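DegV family protein (Eubacterium eligens, PDB 3FDJ) is of unknown function but, as a member of the DegV family, probably binds a fatty acid or similar lipid. Local coordinates at residues Ala3-Ala11 with Met20-Thr28. Sequence-based numbering, arbitrary orientation.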
loop_
_atom_site.group_PDB
_atom_site.type_symbol
_atom_site.label_atom_id
_atom_site.label_comp_id
_atom_site.label_asym_id
_atom_site.label_seq_id
_atom_site.Cartn_x
_atom_site.Cartn_y
_atom_site.Cartn_z
ATOM N N ALA A 3 12.967 4.635 22.399
ATOM C CA ALA A 3 13.293 4.334 20.961
ATOM C C ALA A 3 12.129 3.597 20.284
ATOM O O ALA A 3 11.963 2.377 20.469
ATOM C CB ALA A 3 14.550 3.493 20.910
HETATM N N MSE A 4 11.315 4.302 19.500
HETATM C CA MSE A 4 10.047 3.701 19.053
HETATM C C MSE A 4 10.242 2.785 17.855
HETATM O O MSE A 4 11.234 2.872 17.143
HETATM C CB MSE A 4 9.025 4.771 18.736
HETATM C CG MSE A 4 8.871 5.755 19.860
HETATM SE SE MSE A 4 7.273 6.846 19.632
HETATM C CE MSE A 4 7.883 8.345 20.662
ATOM N N ARG A 5 9.310 1.874 17.664
ATOM C CA ARG A 5 9.389 0.893 16.607
ATOM C C ARG A 5 8.194 1.054 15.681
ATOM O O ARG A 5 7.045 1.136 16.144
ATOM C CB ARG A 5 9.355 -0.507 17.193
ATOM C CG ARG A 5 9.277 -1.626 16.173
ATOM C CD ARG A 5 9.370 -2.989 16.853
ATOM N NE ARG A 5 10.743 -3.197 17.185
ATOM C CZ ARG A 5 11.599 -3.973 16.523
ATOM N NH1 ARG A 5 11.228 -4.752 15.508
ATOM N NH2 ARG A 5 12.841 -3.998 16.930
ATOM N N LEU A 6 8.468 1.059 14.384
ATOM C CA LEU A 6 7.443 1.042 13.354
ATOM C C LEU A 6 7.329 -0.363 12.718
ATOM O O LEU A 6 8.331 -0.997 12.400
ATOM C CB LEU A 6 7.744 2.120 12.294
ATOM C CG LEU A 6 7.873 3.557 12.805
ATOM C CD1 LEU A 6 8.103 4.550 11.615
ATOM C CD2 LEU A 6 6.694 3.980 13.670
ATOM N N VAL A 7 6.102 -0.845 12.556
ATOM C CA VAL A 7 5.837 -2.153 11.962
ATOM C C VAL A 7 4.764 -1.969 10.897
ATOM O O VAL A 7 3.835 -1.150 11.076
ATOM C CB VAL A 7 5.368 -3.168 13.039
ATOM C CG1 VAL A 7 5.105 -4.552 12.443
ATOM C CG2 VAL A 7 6.425 -3.310 14.173
ATOM N N ALA A 8 4.879 -2.695 9.787
ATOM C CA ALA A 8 3.826 -2.656 8.773
ATOM C C ALA A 8 3.714 -3.984 8.091
ATOM O O ALA A 8 4.685 -4.719 7.996
ATOM C CB ALA A 8 4.114 -1.561 7.739
ATOM N N ASP A 9 2.525 -4.314 7.593
ATOM C CA ASP A 9 2.467 -5.438 6.695
ATOM C C ASP A 9 3.140 -5.129 5.347
ATOM O O ASP A 9 3.342 -3.967 4.961
ATOM C CB ASP A 9 1.063 -5.969 6.537
ATOM C CG ASP A 9 0.186 -5.036 5.801
ATOM O OD1 ASP A 9 0.464 -4.803 4.585
ATOM O OD2 ASP A 9 -0.808 -4.569 6.417
ATOM N N SER A 10 3.470 -6.202 4.637
ATOM C CA SER A 10 4.267 -6.122 3.412
ATOM C C SER A 10 3.546 -5.434 2.240
ATOM O O SER A 10 4.174 -5.149 1.227
ATOM C CB SER A 10 4.726 -7.531 3.005
ATOM O OG SER A 10 3.632 -8.327 2.562
ATOM N N ALA A 11 2.255 -5.134 2.388
ATOM C CA ALA A 11 1.556 -4.287 1.406
ATOM C C ALA A 11 2.140 -2.872 1.342
ATOM O O ALA A 11 1.809 -2.133 0.416
ATOM C CB ALA A 11 0.077 -4.230 1.676
HETATM N N MSE A 20 15.219 4.724 11.038
HETATM C CA MSE A 20 14.174 4.251 11.946
HETATM C C MSE A 20 14.346 2.774 12.246
HETATM O O MSE A 20 15.024 2.052 11.512
HETATM C CB MSE A 20 12.808 4.419 11.297
HETATM C CG MSE A 20 12.291 5.820 11.278
HETATM SE SE MSE A 20 11.561 6.389 12.994
HETATM C CE MSE A 20 10.971 4.674 13.705
ATOM N N VAL A 21 13.719 2.333 13.329
ATOM C CA VAL A 21 13.565 0.922 13.594
ATOM C C VAL A 21 12.260 0.527 12.906
ATOM O O VAL A 21 11.198 1.029 13.264
ATOM C CB VAL A 21 13.462 0.623 15.070
ATOM C CG1 VAL A 21 13.232 -0.881 15.291
ATOM C CG2 VAL A 21 14.718 1.102 15.811
ATOM N N PHE A 22 12.347 -0.380 11.942
ATOM C CA PHE A 22 11.202 -0.741 11.116
ATOM C C PHE A 22 11.256 -2.209 10.739
ATOM O O PHE A 22 12.309 -2.724 10.365
ATOM C CB PHE A 22 11.177 0.088 9.845
ATOM C CG PHE A 22 10.117 -0.364 8.867
ATOM C CD1 PHE A 22 8.788 -0.022 9.081
ATOM C CD2 PHE A 22 10.442 -1.182 7.800
ATOM C CE1 PHE A 22 7.779 -0.483 8.221
ATOM C CE2 PHE A 22 9.449 -1.653 6.939
ATOM C CZ PHE A 22 8.137 -1.285 7.132
ATOM N N LYS A 23 10.107 -2.863 10.795
ATOM C CA LYS A 23 9.974 -4.235 10.356
ATOM C C LYS A 23 8.713 -4.456 9.534
ATOM O O LYS A 23 7.602 -4.117 9.988
ATOM C CB LYS A 23 9.918 -5.134 11.587
ATOM C CG LYS A 23 10.032 -6.567 11.256
ATOM C CD LYS A 23 11.452 -6.919 10.865
ATOM C CE LYS A 23 11.531 -8.283 10.236
ATOM N NZ LYS A 23 11.360 -9.328 11.282
ATOM N N ALA A 24 8.883 -5.045 8.349
ATOM C CA ALA A 24 7.753 -5.461 7.512
ATOM C C ALA A 24 7.348 -6.898 7.843
ATOM O O ALA A 24 8.203 -7.748 8.097
ATOM C CB ALA A 24 8.097 -5.322 6.011
ATOM N N VAL A 25 6.048 -7.155 7.851
ATOM C CA VAL A 25 5.497 -8.454 8.160
ATOM C C VAL A 25 4.816 -9.037 6.910
ATOM O O VAL A 25 3.832 -8.491 6.413
ATOM C CB VAL A 25 4.508 -8.368 9.321
ATOM C CG1 VAL A 25 4.079 -9.776 9.734
ATOM C CG2 VAL A 25 5.164 -7.620 10.523
ATOM N N PRO A 26 5.357 -10.132 6.383
ATOM C CA PRO A 26 4.923 -10.644 5.088
ATOM C C PRO A 26 3.533 -11.230 5.052
ATOM O O PRO A 26 3.166 -12.014 5.923
ATOM C CB PRO A 26 5.916 -11.766 4.788
ATOM C CG PRO A 26 6.840 -11.829 5.855
ATOM C CD PRO A 26 6.502 -10.889 6.926
ATOM N N LEU A 27 2.781 -10.855 4.019
ATOM C CA LEU A 27 1.615 -11.610 3.586
ATOM C C LEU A 27 2.091 -12.734 2.660
ATOM O O LEU A 27 3.256 -12.752 2.238
ATOM C CB LEU A 27 0.607 -10.686 2.883
ATOM C CG LEU A 27 -0.319 -9.932 3.866
ATOM C CD1 LEU A 27 0.357 -8.686 4.340
ATOM C CD2 LEU A 27 -1.709 -9.603 3.271
ATOM N N THR A 28 1.179 -13.644 2.322
ATOM C CA THR A 28 1.499 -14.806 1.509
ATOM C C THR A 28 0.505 -14.918 0.362
ATOM O O THR A 28 -0.693 -14.759 0.570
ATOM C CB THR A 28 1.472 -16.089 2.344
ATOM O OG1 THR A 28 2.434 -15.987 3.408
ATOM C CG2 THR A 28 1.783 -17.318 1.471
#
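Leu6 and Ala8 exchange backbone hydrogen bonds with Val21, Lys23 and Val25, pairing strand 5-9 with strand 21-25 in parallel at 19° between their directions. Leu6 N donates to Val21 O at 3.0 Å and Leu6 O accepts from Lys23 N; Ala8 repeats the pattern between Lys23 O and Val25 N. Short CA-H...O contacts, such as Phe22 CA to Leu6 O, lie among these bonds. Beyond Ala8 the pairing changes character: Ser10 N reaches Val25 O from above the carbonyl plane, and Ser10 OG takes over as acceptor for Leu27 N at 3.0 Å in an almost straight bond (177°). Next to it, Asp9 OD1 accepts from Ala11 N in an Asx turn. The Ser10 hydroxyl, lying between its own backbone N and carbonyl carbon, also bonds Asp38 OD2, while Asp9 OD2 is held by Ile83 N.

Apolar contacts occupy both faces. The Phe22 ring, with CG anti to the backbone N (chi1 173°), extends along strand 5-9: CD1 lies 4.0 Å from Leu6 CB, and Ala8 CB meets the ring edge at CE1, 3.9 Å away. Replacing Phe22 by alanine would probably take away the ring that spans Leu6 CB and Ala8 CB and open a gap along that face. Opposite, Val7 CG1 touches Val25 CG2 at 3.6 Å, and Val21 CG1 sits over one guanidinium face of Arg5, 3.5 Å from NH2. Both Val7 and Val25 also pack on Trp68 of helix 65-72, and Arg5 NE pairs with Asp75.

These first two strands of the chain, joined without intervening helix or strand, are parallel neighbours in a mixed sheet. Alternate residues of strand 5-9 bond to strands 21-25 and 77-82, making it an inner strand, and the Ser10 hydroxyl carries the pairing on to Leu27.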